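Uncharacterized protein (Bacteroides uniformis, PDB 4K61) is of unknown function but belongs to a putative beta-lactamase-inhibitor-like, PepSY-like family, with helices packed on a long antiparallel sheet. Local coordinates at residues A[111-114]-A[120-123]; A[71-76]-A[98-103]; A[13-18]-A[44-49]. All coordinates share one frame; numbering follows the deposited sequence.

Contact 1: residues A[111-114]-A[120-123]; sequences YQIL and EIIR
Leu114 O is approached by two neighbouring groups of the partner strand. Ile122 N donates a backbone hydrogen bond to it at 2.9 Å, and the CA-H of Ile121 adds a softer contact, with Ile121 CA at 3.5 Å from Leu114 O. In return Leu114 N donates to Arg123 O, again 2.9 Å and almost straight at the hydrogen (179°), while the CA-H of Ile113 leans on the same acceptor. Both backbone polar atoms of Leu114, N and O, are thus used, but by different residues of the hairpin strand 121-126. Two residues, Ile122 and Arg123, face one, Leu114, and Ile122 has near-helical backbone angles, a pattern consistent with a classic beta bulge.

The side chains follow this offset. Leu114 and Arg123 run side by side, with Leu114 CD1 4.1 Å from Arg123 CB, before the extended arginine leads off. With Ile122 CG1 placed between its backbone N and carbonyl carbon (chi1 58°), that branch lies against the leucine, 3.8 Å from Leu114 CB. Beyond the backbone, Ile113 and Ile121 meet through their CG2 methyls at 4.0 Å. Ala99 and Phe139 also touch Leu114, burying it. The chemistry implies that hydrogen bonding of the main chain, with apolar branches fitted around it, joins the outermost strand to its neighbour.

Contact 2: residues A[71-76]-A[98-103]; sequences NAFAAS and VAVEVG
A helix-on-sheet layer, consistent with a PepSY-like domain, is built here by helix 67-75 covering one face of the antiparallel sheet, with a single aromatic residue, Phe73, reaching strand 97-103. Val102 CG1 sits at the ring edge, close to the ring plane, 3.7 Å from both Phe73 CE1 and Phe73 CZ. The second valine comes in obliquely, with Val100 CG1 4.1 Å from Phe73 CE1. The ring reaches this far because CG is anti to the backbone N of Phe73 (chi1 172°), which carries it from the helix across a CA-CA separation of 8.7 Å between Phe73 and Val100.

Val100 and Val102, two residues apart on an extended strand, present their methyls on the same face, whereas Glu101 between them points away from the helix. Such a two-residue spacing is how a beta strand offers an apolar strip to a covering helix. The contact is wholly buried, and the ring is further enclosed by Val83 and Phe115 of the flanking strands and by Met62 of a loop.

Just after Phe73, its carbonyl takes two bonds from one residue. Ser76 OG donates to Phe73 O at 2.7 Å, and Ser76 N donates to the same Phe73 O at 3.0 Å, so this closure spans three residues, whereas the Ala75 N to Asn71 O bond before it spans four. The hydroxyl meets that oxygen well off the C=O direction (131°), tilted 17° from the carbonyl plane. Ser79 OG lies within hydrogen-bonding reach of both Ala74 O and Ser76 O.

Contact 3: residues A[13-18]-A[44-49]; sequences KKMYPT and VWFDGQ
Met15, present as selenomethionine, pushes its SE atom into the notch between Val44 and Phe46, a Met-aromatic contact that seats the end of helix 6-15 on strand 40-46 of the antiparallel sheet. Val44 and Phe46 stand two residues apart on the same face of the strand, one supplying a branched aliphatic wall and the other an aromatic one. Met15 SE lies 3.9 Å from Phe46 CZ and 4.0 Å from Phe46 CE2, so it touches the far end of the ring. It stands 5.0 Å from the centroid of the Phe46 ring and 66° off the ring normal, an oblique approach. Met15 and Phe46 point in opposite directions as they slide past one another, the Met15 side chain directed to the sheet and the Phe46 ring to the helix.

The other wall is met differently. Met15 SE is 4.1 Å from Val44 CG1, and the two side chains approach tip to tip: a bend at chi3 (82°) turns the terminal methyl of Met15 to the valine, leaving Met15 CE also 4.1 Å from Val44 CG1. Val44 meets a second side chain as well, for its other methyl, CG2, lies 4.3 Å from Tyr16 CE2, at an oblique position round the tyrosine ring. Tyr16 is the first residue to leave the helix, and its ring also meets that of Phe35, while its hydroxyl hydrogen-bonds to Gln55 OE1. On the helix side, Val8, Ala11 and Leu12 fill in around Phe46.

Just beyond the strand the chain turns back in an Asx turn. Asp47 OD1 accepts from Gln51 N, and also, in a bent bond from a poorly ordered residue, from Gln49 N, which lies 2.9 Å from Asp47 OD1 and 45° out of the carboxylate plane.

In the fold
Followed from the N terminus, the chain closes three loops in series, none nested in or crossing another. Contact 3 comes first, setting helix 6-15 against strand 40-46; 25 residues separate 13-18 from 44-49. Contact 2 follows, joining helix 67-75 to strand 97-103, with 21 residues, most of strand 82-90 among them, between the two segments, and contact 1 closes the short hairpin of strands 110-115 and 121-126. All three reach one antiparallel sheet. Contacts 1 and 2 adjoin, their centres about 8 Å apart, because strands 97-103 and 110-115 are neighbours, linked for example through Ile113 N and Val100 O. Contact 3 lies on the opposite side of the chain's centre, its own centre about 27 Å from that of contact 1.

Contact 1: residues A[111-114]-A[120-123]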
loop_
_atom_site.group_PDB
_atom_site.type_symbol
_atom_site.label_atom_id
_atom_site.label_comp_id
_atom_site.label_asym_id
_atom_site.label_seq_id
_atom_site.Cartn_x
_atom_site.Cartn_y
_atom_site.Cartn_z
ATOM N N TYR A 111 0.447 -8.303 -12.408
ATOM C CA TYR A 111 1.656 -8.516 -11.603
ATOM C C TYR A 111 1.810 -7.408 -10.589
ATOM O O TYR A 111 1.451 -6.238 -10.856
ATOM C CB TYR A 111 2.929 -8.559 -12.459
ATOM C CG TYR A 111 2.965 -9.680 -13.454
ATOM C CD1 TYR A 111 3.241 -10.988 -13.047
ATOM C CD2 TYR A 111 2.711 -9.457 -14.792
ATOM C CE1 TYR A 111 3.245 -12.049 -13.950
ATOM C CE2 TYR A 111 2.734 -10.508 -15.710
ATOM C CZ TYR A 111 3.002 -11.798 -15.280
ATOM O OH TYR A 111 3.015 -12.826 -16.183
ATOM N N GLN A 112 2.304 -7.772 -9.420
ATOM C CA GLN A 112 2.692 -6.818 -8.417
ATOM C C GLN A 112 4.200 -6.895 -8.219
ATOM O O GLN A 112 4.747 -7.981 -7.913
ATOM C CB GLN A 112 1.994 -7.092 -7.116
ATOM C CG GLN A 112 2.396 -6.140 -5.989
ATOM C CD GLN A 112 1.887 -6.657 -4.651
ATOM O OE1 GLN A 112 2.460 -7.595 -4.056
ATOM N NE2 GLN A 112 0.826 -6.048 -4.175
ATOM N N ILE A 113 4.858 -5.757 -8.343
ATOM C CA ILE A 113 6.317 -5.682 -8.215
ATOM C C ILE A 113 6.657 -4.755 -7.048
ATOM O O ILE A 113 6.160 -3.614 -6.973
ATOM C CB ILE A 113 6.945 -5.137 -9.532
ATOM C CG1 ILE A 113 6.429 -5.891 -10.774
ATOM C CG2 ILE A 113 8.461 -5.241 -9.476
ATOM C CD1 ILE A 113 5.352 -5.155 -11.536
ATOM N N LEU A 114 7.518 -5.241 -6.150
ATOM C CA LEU A 114 7.942 -4.502 -4.965
ATOM C C LEU A 114 9.369 -4.015 -5.170
ATOM O O LEU A 114 10.245 -4.799 -5.458
ATOM C CB LEU A 114 7.837 -5.358 -3.735
ATOM C CG LEU A 114 6.499 -6.035 -3.482
ATOM C CD1 LEU A 114 6.567 -6.769 -2.143
ATOM C CD2 LEU A 114 5.345 -5.040 -3.513
ATOM N N GLU A 120 15.704 -1.313 -6.375
ATOM C CA GLU A 120 15.988 -2.729 -6.462
ATOM C C GLU A 120 14.664 -3.481 -6.360
ATOM O O GLU A 120 13.834 -3.158 -5.529
ATOM C CB GLU A 120 16.950 -3.147 -5.376
ATOM C CG GLU A 120 18.359 -2.611 -5.647
ATOM C CD GLU A 120 18.583 -1.218 -5.110
ATOM O OE1 GLU A 120 17.941 -0.865 -4.099
ATOM O OE2 GLU A 120 19.450 -0.488 -5.678
ATOM N N ILE A 121 14.483 -4.477 -7.214
ATOM C CA ILE A 121 13.298 -5.307 -7.137
ATOM C C ILE A 121 13.505 -6.358 -6.072
ATOM O O ILE A 121 14.425 -7.153 -6.188
ATOM C CB ILE A 121 13.009 -5.983 -8.465
ATOM C CG1 ILE A 121 12.656 -4.910 -9.511
ATOM C CG2 ILE A 121 11.835 -6.953 -8.320
ATOM C CD1 ILE A 121 12.580 -5.447 -10.911
ATOM N N ILE A 122 12.624 -6.408 -5.069
ATOM C CA ILE A 122 12.746 -7.383 -4.013
ATOM C C ILE A 122 11.784 -8.575 -4.172
ATOM O O ILE A 122 12.047 -9.651 -3.666
ATOM C CB ILE A 122 12.651 -6.743 -2.616
ATOM C CG1 ILE A 122 11.356 -6.001 -2.420
ATOM C CG2 ILE A 122 13.813 -5.750 -2.418
ATOM C CD1 ILE A 122 11.323 -5.173 -1.139
ATOM N N ARG A 123 10.713 -8.389 -4.942
ATOM C CA ARG A 123 9.744 -9.461 -5.155
ATOM C C ARG A 123 8.828 -9.069 -6.318
ATOM O O ARG A 123 8.557 -7.878 -6.556
ATOM C CB ARG A 123 8.916 -9.658 -3.894
ATOM C CG ARG A 123 8.164 -10.972 -3.813
ATOM C CD ARG A 123 7.440 -11.056 -2.488
ATOM N NE ARG A 123 7.114 -12.409 -2.115
ATOM C CZ ARG A 123 6.466 -12.755 -1.007
ATOM N NH1 ARG A 123 6.041 -11.813 -0.153
ATOM N NH2 ARG A 123 6.232 -14.040 -0.757
#

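Contact 2: residues A[71-76]-A[98-103]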
loop_
_atom_site.group_PDB
_atom_site.type_symbol
_atom_site.label_atom_id
_atom_site.label_comp_id
_atom_site.label_asym_id
_atom_site.label_seq_id
_atom_site.Cartn_x
_atom_site.Cartn_y
_atom_site.Cartn_z
ATOM N N ASN A 71 13.121 4.473 -13.263
ATOM C CA ASN A 71 14.102 3.899 -14.171
ATOM C C ASN A 71 14.178 2.399 -14.084
ATOM O O ASN A 71 14.284 1.742 -15.100
ATOM C CB ASN A 71 15.484 4.517 -13.937
ATOM C CG ASN A 71 15.514 5.981 -14.279
ATOM O OD1 ASN A 71 14.702 6.460 -15.066
ATOM N ND2 ASN A 71 16.437 6.706 -13.669
ATOM N N ALA A 72 14.107 1.846 -12.877
ATOM C CA ALA A 72 14.201 0.408 -12.700
ATOM C C ALA A 72 12.970 -0.278 -13.262
ATOM O O ALA A 72 13.077 -1.329 -13.890
ATOM C CB ALA A 72 14.406 0.047 -11.242
ATOM N N PHE A 73 11.796 0.326 -13.056
ATOM C CA PHE A 73 10.576 -0.228 -13.614
ATOM C C PHE A 73 10.652 -0.225 -15.146
ATOM O O PHE A 73 10.342 -1.226 -15.786
ATOM C CB PHE A 73 9.339 0.556 -13.147
ATOM C CG PHE A 73 8.093 0.154 -13.844
ATOM C CD1 PHE A 73 7.438 -1.007 -13.505
ATOM C CD2 PHE A 73 7.593 0.929 -14.896
ATOM C CE1 PHE A 73 6.287 -1.417 -14.175
ATOM C CE2 PHE A 73 6.450 0.525 -15.574
ATOM C CZ PHE A 73 5.797 -0.641 -15.212
ATOM N N ALA A 74 11.059 0.910 -15.713
ATOM C CA ALA A 74 11.143 1.081 -17.179
ATOM C C ALA A 74 12.113 0.087 -17.809
ATOM O O ALA A 74 11.892 -0.366 -18.919
ATOM C CB ALA A 74 11.540 2.503 -17.513
ATOM N N ALA A 75 13.166 -0.264 -17.092
ATOM C CA ALA A 75 14.147 -1.226 -17.579
ATOM C C ALA A 75 13.715 -2.685 -17.412
ATOM O O ALA A 75 14.310 -3.558 -18.008
ATOM C CB ALA A 75 15.482 -1.010 -16.882
ATOM N N SER A 76 12.684 -2.948 -16.610
ATOM C CA SER A 76 12.243 -4.311 -16.333
ATOM C C SER A 76 11.304 -4.904 -17.392
ATOM O O SER A 76 10.724 -4.189 -18.197
ATOM C CB SER A 76 11.538 -4.352 -14.968
ATOM O OG SER A 76 10.233 -3.843 -15.052
ATOM N N VAL A 98 8.023 0.635 -2.711
ATOM C CA VAL A 98 7.097 1.080 -3.749
ATOM C C VAL A 98 6.459 -0.167 -4.382
ATOM O O VAL A 98 7.166 -0.995 -4.963
ATOM C CB VAL A 98 7.757 1.900 -4.870
ATOM C CG1 VAL A 98 6.718 2.430 -5.843
ATOM C CG2 VAL A 98 8.554 3.056 -4.302
ATOM N N ALA A 99 5.144 -0.301 -4.256
ATOM C CA ALA A 99 4.440 -1.439 -4.816
ATOM C C ALA A 99 3.763 -0.989 -6.111
ATOM O O ALA A 99 2.948 -0.031 -6.133
ATOM C CB ALA A 99 3.425 -1.983 -3.843
ATOM N N VAL A 100 4.131 -1.638 -7.209
ATOM C CA VAL A 100 3.569 -1.283 -8.519
ATOM C C VAL A 100 2.753 -2.456 -9.049
ATOM O O VAL A 100 3.233 -3.589 -9.068
ATOM C CB VAL A 100 4.671 -0.974 -9.533
ATOM C CG1 VAL A 100 4.046 -0.675 -10.872
ATOM C CG2 VAL A 100 5.528 0.173 -9.032
ATOM N N GLU A 101 1.513 -2.191 -9.463
ATOM C CA GLU A 101 0.695 -3.225 -10.096
ATOM C C GLU A 101 0.532 -2.910 -11.569
ATOM O O GLU A 101 0.177 -1.778 -11.921
ATOM C CB GLU A 101 -0.675 -3.378 -9.443
ATOM C CG GLU A 101 -1.380 -4.614 -9.983
ATOM C CD GLU A 101 -2.510 -5.135 -9.096
ATOM O OE1 GLU A 101 -2.481 -4.882 -7.866
ATOM O OE2 GLU A 101 -3.391 -5.857 -9.629
ATOM N N VAL A 102 0.794 -3.911 -12.414
ATOM C CA VAL A 102 0.623 -3.763 -13.856
ATOM C C VAL A 102 -0.349 -4.793 -14.406
ATOM O O VAL A 102 -0.366 -5.936 -13.930
ATOM C CB VAL A 102 1.946 -3.890 -14.614
ATOM C CG1 VAL A 102 2.886 -2.775 -14.212
ATOM C CG2 VAL A 102 2.616 -5.238 -14.378
ATOM N N GLY A 103 -1.088 -4.394 -15.441
ATOM C CA GLY A 103 -1.932 -5.284 -16.229
ATOM C C GLY A 103 -1.234 -5.439 -17.574
ATOM O O GLY A 103 -0.743 -4.468 -18.128
#

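Contact 3: residues A[13-18]-A[44-49]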
loop_
_atom_site.group_PDB
_atom_site.type_symbol
_atom_site.label_atom_id
_atom_site.label_comp_id
_atom_site.label_asym_id
_atom_site.label_seq_id
_atom_site.Cartn_x
_atom_site.Cartn_y
_atom_site.Cartn_z
ATOM N N LYS A 13 -6.105 9.058 15.595
ATOM C CA LYS A 13 -6.283 10.488 15.840
ATOM C C LYS A 13 -4.978 11.103 16.371
ATOM O O LYS A 13 -4.609 12.220 16.018
ATOM C CB LYS A 13 -7.453 10.717 16.794
ATOM C CG LYS A 13 -7.950 12.147 16.861
ATOM C CD LYS A 13 -9.394 12.202 17.330
ATOM C CE LYS A 13 -10.020 13.555 17.161
ATOM N NZ LYS A 13 -9.716 14.415 18.332
ATOM N N LYS A 14 -4.244 10.352 17.172
ATOM C CA LYS A 14 -2.920 10.794 17.602
ATOM C C LYS A 14 -1.903 10.959 16.454
ATOM O O LYS A 14 -1.155 11.946 16.420
ATOM C CB LYS A 14 -2.403 9.819 18.658
ATOM C CG LYS A 14 -1.072 10.173 19.291
ATOM C CD LYS A 14 -0.834 9.263 20.490
ATOM C CE LYS A 14 0.641 9.103 20.805
ATOM N NZ LYS A 14 1.182 10.339 21.433
HETATM N N MSE A 15 -1.858 10.007 15.519
HETATM C CA MSE A 15 -0.951 10.075 14.354
HETATM C C MSE A 15 -1.378 11.195 13.432
HETATM O O MSE A 15 -0.566 11.870 12.861
HETATM C CB MSE A 15 -0.983 8.761 13.545
HETATM C CG MSE A 15 -0.204 7.622 14.175
HETATM SE SE MSE A 15 -0.670 6.003 13.114
HETATM C CE MSE A 15 0.550 6.265 11.630
ATOM N N TYR A 16 -2.680 11.347 13.244
ATOM C CA TYR A 16 -3.256 12.264 12.266
ATOM C C TYR A 16 -4.408 13.034 12.870
ATOM O O TYR A 16 -5.585 12.681 12.698
ATOM C CB TYR A 16 -3.736 11.465 11.054
ATOM C CG TYR A 16 -2.603 10.901 10.243
ATOM C CD1 TYR A 16 -1.770 11.762 9.508
ATOM C CD2 TYR A 16 -2.393 9.539 10.144
ATOM C CE1 TYR A 16 -0.734 11.273 8.743
ATOM C CE2 TYR A 16 -1.340 9.030 9.401
ATOM C CZ TYR A 16 -0.510 9.891 8.715
ATOM O OH TYR A 16 0.524 9.422 7.940
ATOM N N PRO A 17 -4.110 14.138 13.582
ATOM C CA PRO A 17 -5.185 14.890 14.239
ATOM C C PRO A 17 -6.232 15.455 13.315
ATOM O O PRO A 17 -7.327 15.733 13.762
ATOM C CB PRO A 17 -4.454 16.051 14.955
ATOM C CG PRO A 17 -3.081 16.051 14.389
ATOM C CD PRO A 17 -2.787 14.674 13.876
ATOM N N THR A 18 -5.908 15.640 12.039
ATOM C CA THR A 18 -6.888 16.158 11.115
ATOM C C THR A 18 -7.517 15.098 10.214
ATOM O O THR A 18 -8.269 15.456 9.309
ATOM C CB THR A 18 -6.296 17.261 10.239
ATOM O OG1 THR A 18 -5.335 16.712 9.338
ATOM C CG2 THR A 18 -5.624 18.342 11.124
ATOM N N VAL A 44 -4.006 2.905 7.081
ATOM C CA VAL A 44 -3.128 2.577 8.185
ATOM C C VAL A 44 -3.690 1.331 8.873
ATOM O O VAL A 44 -4.896 1.240 9.150
ATOM C CB VAL A 44 -3.016 3.706 9.225
ATOM C CG1 VAL A 44 -2.061 3.319 10.324
ATOM C CG2 VAL A 44 -2.510 4.994 8.604
ATOM N N TRP A 45 -2.804 0.367 9.079
ATOM C CA TRP A 45 -3.142 -0.919 9.696
ATOM C C TRP A 45 -2.768 -0.855 11.159
ATOM O O TRP A 45 -1.619 -0.481 11.477
ATOM C CB TRP A 45 -2.352 -2.077 9.051
ATOM C CG TRP A 45 -2.938 -2.606 7.756
ATOM C CD1 TRP A 45 -3.555 -3.805 7.563
ATOM C CD2 TRP A 45 -2.948 -1.946 6.482
ATOM N NE1 TRP A 45 -3.972 -3.930 6.265
ATOM C CE2 TRP A 45 -3.590 -2.808 5.574
ATOM C CE3 TRP A 45 -2.464 -0.709 6.013
ATOM C CZ2 TRP A 45 -3.783 -2.475 4.248
ATOM C CZ3 TRP A 45 -2.639 -0.396 4.676
ATOM C CH2 TRP A 45 -3.306 -1.260 3.820
ATOM N N PHE A 46 -3.714 -1.260 12.037
ATOM C CA PHE A 46 -3.446 -1.318 13.467
ATOM C C PHE A 46 -3.647 -2.727 13.967
ATOM O O PHE A 46 -4.630 -3.400 13.586
ATOM C CB PHE A 46 -4.398 -0.406 14.246
ATOM C CG PHE A 46 -4.223 1.035 13.947
ATOM C CD1 PHE A 46 -4.906 1.602 12.889
ATOM C CD2 PHE A 46 -3.351 1.832 14.696
ATOM C CE1 PHE A 46 -4.745 2.933 12.573
ATOM C CE2 PHE A 46 -3.185 3.186 14.367
ATOM C CZ PHE A 46 -3.890 3.726 13.323
ATOM N N ASP A 47 -2.749 -3.170 14.852
ATOM C CA ASP A 47 -2.981 -4.438 15.527
ATOM C C ASP A 47 -3.969 -4.309 16.706
ATOM O O ASP A 47 -4.448 -3.229 17.009
ATOM C CB ASP A 47 -1.644 -5.113 15.935
ATOM C CG ASP A 47 -0.848 -4.324 16.983
ATOM O OD1 ASP A 47 -1.437 -3.541 17.784
ATOM O OD2 ASP A 47 0.400 -4.553 16.994
ATOM N N GLY A 48 -4.217 -5.401 17.412
ATOM C CA GLY A 48 -5.110 -5.387 18.586
ATOM C C GLY A 48 -4.667 -4.510 19.747
ATOM O O GLY A 48 -5.476 -4.177 20.619
ATOM N N GLN A 49 -3.380 -4.160 19.785
ATOM C CA GLN A 49 -2.850 -3.290 20.827
ATOM C C GLN A 49 -2.797 -1.841 20.365
ATOM O O GLN A 49 -2.157 -1.015 20.996
ATOM C CB GLN A 49 -1.468 -3.775 21.252
ATOM C CG GLN A 49 -1.532 -5.123 21.925
ATOM C CD GLN A 49 -0.200 -5.559 22.498
ATOM O OE1 GLN A 49 0.661 -6.057 21.777
ATOM N NE2 GLN A 49 -0.027 -5.376 23.800
#